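Local coordinates for putative methyltransferase protein (Bacteroides fragilis, PDB 5BP9), which probably acts as an S-adenosylmethionine-dependent methyltransferase and binds the cofactor product S-adenosyl-L-homocysteine in a Rossmann-like domain, at residues 108-113 with 137-142; 131-136 with 147-152. One frame throughout, in Å; residues are numbered along the deposited sequence.

Interaction 1 (108-113 with 137-142). With SAH (S-adenosyl-L-homocysteine), chain D.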
loop_
_atom_site.group_PDB
_atom_site.type_symbol
_atom_site.label_atom_id
_atom_site.label_comp_id
_atom_site.label_asym_id
_atom_site.label_seq_id
_atom_site.Cartn_x
_atom_site.Cartn_y
_atom_site.Cartn_z
ATOM N N VAL A 108 4.334 0.999 -5.019
ATOM C CA VAL A 108 3.687 -0.314 -4.808
ATOM C C VAL A 108 2.212 -0.112 -4.468
ATOM O O VAL A 108 1.866 0.632 -3.528
ATOM C CB VAL A 108 4.351 -1.086 -3.655
ATOM C CG1 VAL A 108 3.683 -2.433 -3.462
ATOM C CG2 VAL A 108 5.846 -1.243 -3.865
ATOM N N GLY A 109 1.341 -0.797 -5.211
ATOM C CA GLY A 109 -0.108 -0.727 -4.987
ATOM C C GLY A 109 -0.589 0.671 -5.299
ATOM O O GLY A 109 -1.219 1.342 -4.484
ATOM N N ALA A 110 -0.250 1.131 -6.501
ATOM C CA ALA A 110 -0.361 2.545 -6.852
ATOM C C ALA A 110 -1.791 3.089 -7.066
ATOM O O ALA A 110 -2.014 4.311 -7.132
ATOM C CB ALA A 110 0.536 2.804 -8.038
ATOM N N GLY A 111 -2.759 2.182 -7.207
ATOM C CA GLY A 111 -4.164 2.567 -7.228
ATOM C C GLY A 111 -4.514 3.461 -8.388
ATOM O O GLY A 111 -4.303 3.072 -9.531
ATOM N N SER A 112 -5.030 4.665 -8.100
ATOM C CA SER A 112 -5.375 5.602 -9.183
ATOM C C SER A 112 -4.175 6.273 -9.818
ATOM O O SER A 112 -4.350 6.981 -10.795
ATOM C CB SER A 112 -6.311 6.706 -8.674
ATOM O OG SER A 112 -5.570 7.571 -7.828
ATOM N N GLY A 113 -2.979 6.096 -9.251
ATOM C CA GLY A 113 -1.762 6.745 -9.757
ATOM C C GLY A 113 -1.442 8.099 -9.172
ATOM O O GLY A 113 -0.515 8.765 -9.657
ATOM N N GLU A 137 -5.507 0.448 -15.845
ATOM C CA GLU A 137 -6.141 1.137 -16.989
ATOM C C GLU A 137 -6.178 2.624 -16.751
ATOM O O GLU A 137 -5.743 3.403 -17.584
ATOM C CB GLU A 137 -7.601 0.656 -17.199
ATOM C CG GLU A 137 -8.526 1.580 -18.010
ATOM C CD GLU A 137 -9.920 1.003 -18.219
ATOM O OE1 GLU A 137 -10.897 1.767 -18.017
ATOM O OE2 GLU A 137 -10.007 -0.206 -18.570
ATOM N N VAL A 138 -6.735 3.007 -15.612
ATOM C CA VAL A 138 -6.878 4.406 -15.255
ATOM C C VAL A 138 -5.543 5.110 -15.153
ATOM O O VAL A 138 -5.396 6.209 -15.685
ATOM C CB VAL A 138 -7.734 4.581 -13.980
ATOM C CG1 VAL A 138 -7.663 6.007 -13.402
ATOM C CG2 VAL A 138 -9.174 4.191 -14.298
HETATM N N MSE A 139 -4.575 4.495 -14.480
HETATM C CA MSE A 139 -3.244 5.066 -14.406
HETATM C C MSE A 139 -2.702 5.383 -15.779
HETATM O O MSE A 139 -2.142 6.471 -15.987
HETATM C CB MSE A 139 -2.226 4.156 -13.689
HETATM C CG MSE A 139 -2.534 4.147 -12.203
HETATM SE SE MSE A 139 -1.015 3.440 -11.197
HETATM C CE MSE A 139 -1.685 1.611 -11.157
ATOM N N LYS A 140 -2.840 4.447 -16.717
ATOM C CA LYS A 140 -2.298 4.681 -18.062
ATOM C C LYS A 140 -2.977 5.862 -18.739
ATOM O O LYS A 140 -2.320 6.756 -19.321
ATOM C CB LYS A 140 -2.407 3.417 -18.905
ATOM C CG LYS A 140 -1.512 2.281 -18.457
ATOM C CD LYS A 140 -1.697 1.046 -19.303
ATOM C CE LYS A 140 -0.772 -0.100 -18.955
ATOM N NZ LYS A 140 0.667 0.202 -19.157
ATOM N N LEU A 141 -4.283 5.899 -18.635
ATOM C CA LEU A 141 -5.067 6.963 -19.262
ATOM C C LEU A 141 -4.853 8.326 -18.628
ATOM O O LEU A 141 -4.945 9.357 -19.331
ATOM C CB LEU A 141 -6.553 6.566 -19.322
ATOM C CG LEU A 141 -6.884 5.300 -20.120
ATOM C CD1 LEU A 141 -8.363 4.952 -19.992
ATOM C CD2 LEU A 141 -6.495 5.439 -21.582
ATOM N N ARG A 142 -4.497 8.345 -17.344
ATOM C CA ARG A 142 -4.138 9.598 -16.634
ATOM C C ARG A 142 -2.725 10.104 -16.926
ATOM O O ARG A 142 -2.356 11.221 -16.515
ATOM C CB ARG A 142 -4.290 9.450 -15.130
ATOM C CG ARG A 142 -5.715 9.250 -14.685
ATOM C CD ARG A 142 -5.792 9.163 -13.164
ATOM N NE ARG A 142 -5.738 10.488 -12.554
ATOM C CZ ARG A 142 -5.469 10.755 -11.277
ATOM N NH1 ARG A 142 -5.179 9.800 -10.405
ATOM N NH2 ARG A 142 -5.479 12.020 -10.868
HETATM N N SAH D . -1.447 3.540 -2.892
HETATM C CA SAH D . -2.865 3.862 -3.311
HETATM C CB SAH D . -3.862 2.712 -3.103
HETATM C CG SAH D . -3.895 2.093 -1.705
HETATM S SD SAH D . -5.030 0.736 -1.651
HETATM C C SAH D . -3.372 5.071 -2.574
HETATM O O SAH D . -2.700 5.604 -1.697
HETATM O OXT SAH D . -4.465 5.580 -2.813
HETATM C "C5'" SAH D . -3.948 -0.657 -1.843
HETATM C "C4'" SAH D . -3.650 -0.974 -3.304
HETATM O "O4'" SAH D . -2.698 -2.058 -3.339
HETATM C "C3'" SAH D . -4.832 -1.431 -4.155
HETATM O "O3'" SAH D . -4.899 -0.645 -5.367
HETATM C "C2'" SAH D . -4.556 -2.908 -4.416
HETATM O "O2'" SAH D . -5.114 -3.435 -5.605
HETATM C "C1'" SAH D . -3.046 -2.963 -4.398
HETATM N N9 SAH D . -2.417 -4.259 -4.101
HETATM C C8 SAH D . -2.812 -5.149 -3.175
HETATM N N7 SAH D . -2.041 -6.189 -3.071
HETATM C C5 SAH D . -1.039 -5.955 -3.991
HETATM C C6 SAH D . 0.096 -6.680 -4.382
HETATM N N6 SAH D . 0.437 -7.860 -3.837
HETATM N N1 SAH D . 0.896 -6.156 -5.353
HETATM C C2 SAH D . 0.549 -4.974 -5.905
HETATM N N3 SAH D . -0.508 -4.201 -5.602
HETATM C C4 SAH D . -1.279 -4.748 -4.641
#
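The glycine-rich cofactor loop, in which Ala110 to Gly113 form a type II' beta turn, packs on helix 133-142 through Met139 and Arg142. Met139 is deposited as selenomethionine and reaches in from the helix with CG anti to its own carbonyl carbon (chi1 -72°). A bend at chi3 brings SE and CE against the turn. Met139 SE rests 3.6 Å from Ala110 CB and 3.7 Å from Gly113 CA; Gly113 has no side chain, and the place a CB would take is filled by Met139 CG. Met139 CG and Met139 CE each lie 3.4 Å from Gly111 O, both on the same side of that oxygen. A glycine-rich loop at this place, between strand 104-108 and helix 114-121, is the cofactor-binding loop of Rossmann-like class I methyltransferases, and its sequence is consistent with the GxGxxA pattern. On the side turned to the ligand, Gly109 O accepts a hydrogen bond of 2.7 Å from the amino N of S-adenosyl-L-homocysteine, while Gly111 N donates to Asp130, whose OD2 is also hydrogen-bonded to S-adenosyl-L-homocysteine. Farther along the helix the contact becomes polar. Arg142 folds at chi3 (79°), and its NH1 donates to Ser112 O over 3.0 Å with an N-H...O angle of 154°. The acceptor lies close to the guanidinium plane, yet the nitrogen sits well above the plane of the carbonyl. Ser112 OG, 3.4 Å from Arg142 NH1, is hydrogen-bonded to Leu83 O.

Interaction 2 (131-136 with 147-152). With SAH (S-adenosyl-L-homocysteine), chain D.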
loop_
_atom_site.group_PDB
_atom_site.type_symbol
_atom_site.label_atom_id
_atom_site.label_comp_id
_atom_site.label_asym_id
_atom_site.label_seq_id
_atom_site.Cartn_x
_atom_site.Cartn_y
_atom_site.Cartn_z
ATOM N N ILE A 131 -2.216 -4.889 -8.640
ATOM C CA ILE A 131 -2.877 -6.124 -9.098
ATOM C C ILE A 131 -4.255 -5.882 -9.728
ATOM O O ILE A 131 -4.814 -6.799 -10.315
ATOM C CB ILE A 131 -3.006 -7.163 -7.968
ATOM C CG1 ILE A 131 -3.799 -6.599 -6.780
ATOM C CG2 ILE A 131 -1.614 -7.660 -7.555
ATOM C CD1 ILE A 131 -4.113 -7.611 -5.687
ATOM N N SER A 132 -4.789 -4.666 -9.586
ATOM C CA SER A 132 -6.120 -4.295 -10.089
ATOM C C SER A 132 -6.030 -3.919 -11.575
ATOM O O SER A 132 -5.368 -2.928 -11.901
ATOM C CB SER A 132 -6.677 -3.110 -9.312
ATOM O OG SER A 132 -7.756 -2.502 -10.007
ATOM N N PRO A 133 -6.753 -4.636 -12.456
ATOM C CA PRO A 133 -6.613 -4.291 -13.879
ATOM C C PRO A 133 -7.216 -2.948 -14.226
ATOM O O PRO A 133 -6.654 -2.208 -15.051
ATOM C CB PRO A 133 -7.338 -5.425 -14.603
ATOM C CG PRO A 133 -8.290 -5.957 -13.590
ATOM C CD PRO A 133 -7.613 -5.809 -12.266
ATOM N N LEU A 134 -8.330 -2.604 -13.594
ATOM C CA LEU A 134 -9.003 -1.351 -13.880
ATOM C C LEU A 134 -8.225 -0.151 -13.313
ATOM O O LEU A 134 -8.250 0.945 -13.896
ATOM C CB LEU A 134 -10.454 -1.393 -13.381
ATOM C CG LEU A 134 -11.374 -2.327 -14.169
ATOM C CD1 LEU A 134 -12.666 -2.625 -13.429
ATOM C CD2 LEU A 134 -11.650 -1.746 -15.548
ATOM N N SER A 135 -7.520 -0.343 -12.192
ATOM C CA SER A 135 -6.654 0.694 -11.656
ATOM C C SER A 135 -5.505 0.979 -12.608
ATOM O O SER A 135 -5.199 2.140 -12.871
ATOM C CB SER A 135 -6.135 0.315 -10.279
ATOM O OG SER A 135 -7.201 0.164 -9.345
ATOM N N VAL A 136 -4.890 -0.072 -13.134
ATOM C CA VAL A 136 -3.809 0.092 -14.108
ATOM C C VAL A 136 -4.292 0.793 -15.385
ATOM O O VAL A 136 -3.585 1.692 -15.902
ATOM C CB VAL A 136 -3.095 -1.250 -14.371
ATOM C CG1 VAL A 136 -2.128 -1.167 -15.550
ATOM C CG2 VAL A 136 -2.392 -1.737 -13.102
ATOM N N ALA A 147 3.048 2.195 -15.754
ATOM C CA ALA A 147 2.080 1.492 -14.890
ATOM C C ALA A 147 1.918 0.063 -15.393
ATOM O O ALA A 147 1.617 -0.142 -16.572
ATOM C CB ALA A 147 0.738 2.190 -14.910
ATOM N N ARG A 148 2.063 -0.914 -14.483
ATOM C CA ARG A 148 2.027 -2.336 -14.796
ATOM C C ARG A 148 1.103 -3.078 -13.852
ATOM O O ARG A 148 1.025 -2.754 -12.648
ATOM C CB ARG A 148 3.412 -2.952 -14.660
ATOM C CG ARG A 148 4.485 -2.314 -15.527
ATOM C CD ARG A 148 5.854 -2.805 -15.063
ATOM N NE ARG A 148 5.976 -4.225 -15.286
ATOM C CZ ARG A 148 7.100 -4.911 -15.113
ATOM N NH1 ARG A 148 8.208 -4.302 -14.674
ATOM N NH2 ARG A 148 7.100 -6.217 -15.355
ATOM N N GLN A 149 0.397 -4.066 -14.401
ATOM C CA GLN A 149 -0.424 -4.975 -13.606
ATOM C C GLN A 149 0.438 -6.179 -13.219
ATOM O O GLN A 149 0.630 -7.113 -14.000
ATOM C CB GLN A 149 -1.691 -5.423 -14.343
ATOM C CG GLN A 149 -2.671 -6.118 -13.409
ATOM C CD GLN A 149 -3.753 -6.871 -14.113
ATOM O OE1 GLN A 149 -3.724 -7.061 -15.333
ATOM N NE2 GLN A 149 -4.696 -7.354 -13.343
ATOM N N VAL A 150 0.967 -6.100 -11.999
ATOM C CA VAL A 150 1.788 -7.167 -11.480
ATOM C C VAL A 150 1.745 -7.137 -9.950
ATOM O O VAL A 150 1.590 -6.092 -9.317
ATOM C CB VAL A 150 3.217 -7.104 -12.067
ATOM C CG1 VAL A 150 3.918 -5.830 -11.615
ATOM C CG2 VAL A 150 4.017 -8.372 -11.729
ATOM N N ASN A 151 1.798 -8.345 -9.402
ATOM C CA ASN A 151 1.829 -8.561 -7.954
ATOM C C ASN A 151 3.270 -8.364 -7.474
ATOM O O ASN A 151 4.184 -8.971 -8.028
ATOM C CB ASN A 151 1.355 -9.983 -7.641
ATOM C CG ASN A 151 1.081 -10.217 -6.166
ATOM O OD1 ASN A 151 1.895 -9.882 -5.307
ATOM N ND2 ASN A 151 -0.057 -10.828 -5.868
ATOM N N LEU A 152 3.471 -7.536 -6.435
ATOM C CA LEU A 152 4.782 -7.315 -5.850
ATOM C C LEU A 152 5.567 -8.609 -5.618
ATOM O O LEU A 152 6.786 -8.642 -5.815
ATOM C CB LEU A 152 4.607 -6.572 -4.502
ATOM C CG LEU A 152 5.870 -6.321 -3.668
ATOM C CD1 LEU A 152 6.774 -5.338 -4.380
ATOM C CD2 LEU A 152 5.512 -5.818 -2.283
HETATM N N SAH D . -1.447 3.540 -2.892
HETATM C CA SAH D . -2.865 3.862 -3.311
HETATM C CB SAH D . -3.862 2.712 -3.103
HETATM C CG SAH D . -3.895 2.093 -1.705
HETATM S SD SAH D . -5.030 0.736 -1.651
HETATM C C SAH D . -3.372 5.071 -2.574
HETATM O O SAH D . -2.700 5.604 -1.697
HETATM O OXT SAH D . -4.465 5.580 -2.813
HETATM C "C5'" SAH D . -3.948 -0.657 -1.843
HETATM C "C4'" SAH D . -3.650 -0.974 -3.304
HETATM O "O4'" SAH D . -2.698 -2.058 -3.339
HETATM C "C3'" SAH D . -4.832 -1.431 -4.155
HETATM O "O3'" SAH D . -4.899 -0.645 -5.367
HETATM C "C2'" SAH D . -4.556 -2.908 -4.416
HETATM O "O2'" SAH D . -5.114 -3.435 -5.605
HETATM C "C1'" SAH D . -3.046 -2.963 -4.398
HETATM N N9 SAH D . -2.417 -4.259 -4.101
HETATM C C8 SAH D . -2.812 -5.149 -3.175
HETATM N N7 SAH D . -2.041 -6.189 -3.071
HETATM C C5 SAH D . -1.039 -5.955 -3.991
HETATM C C6 SAH D . 0.096 -6.680 -4.382
HETATM N N6 SAH D . 0.437 -7.860 -3.837
HETATM N N1 SAH D . 0.896 -6.156 -5.353
HETATM C C2 SAH D . 0.549 -4.974 -5.905
HETATM N N3 SAH D . -0.508 -4.201 -5.602
HETATM C C4 SAH D . -1.279 -4.748 -4.641
#
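Two flat groups organise this contact, the adenine of S-adenosyl-L-homocysteine and the amide of Gln149. Ile131 lies over one face of the adenine, with CG2 3.7 Å from N1 and CD1 3.6 Å from N7; the same side chain also touches the bound polyether. Pro133 CA and CB lie over a face of the Gln149 amide, CB 3.5 Å from Gln149 NE2. At the edge of the base, Leu152 N donates to adenine N1 over 3.1 Å, almost straight at 174°. Adenine N6 makes a weak bond of 2.9 Å to Asn151 OD1, which also accepts from Phe153 N. The segments belong to a beta-alpha-beta unit, strand 125-130, helix 133-142 and strand 147-149; the turns that follow its two strands supply part of the adenine pocket. Ile131 CG2 packs 3.6 Å from Asn151 CA and so joins the cover of the base to its rim. Gln149 extends its chain with CG anti to the backbone N (chi1 -168°), and its NE2 donates to Ile131 O at 3.1 Å. That oxygen lies in the amide plane, and the N-H points at it nearly linearly, although the nitrogen stands above the carbonyl plane. Val136 CG2 packs against Arg148 O at 3.6 Å.

Read from the N terminus, the chain leaves strand 104-108 through the loop 108-113, runs along helix 114-121 and strand 125-130, and turns at 131-136 into helix 133-142. Interaction 1 closes this circuit when the helix end returns to the loop. Interaction 2 begins inside it and closes later, at strand 147-149, so the two loops cross rather than nest. Helix 133-142 serves both, tied to the loop that follows strand 104-108 in interaction 1 and to edge strand 147-149 in interaction 2. Lys140 NZ probably bonds Ala147 O, and Gly111 O packs on Ser135 CB. Segment 108-113 binds the amino-acid end of S-adenosyl-L-homocysteine, and residues of 131-136 and 147-152 its adenine.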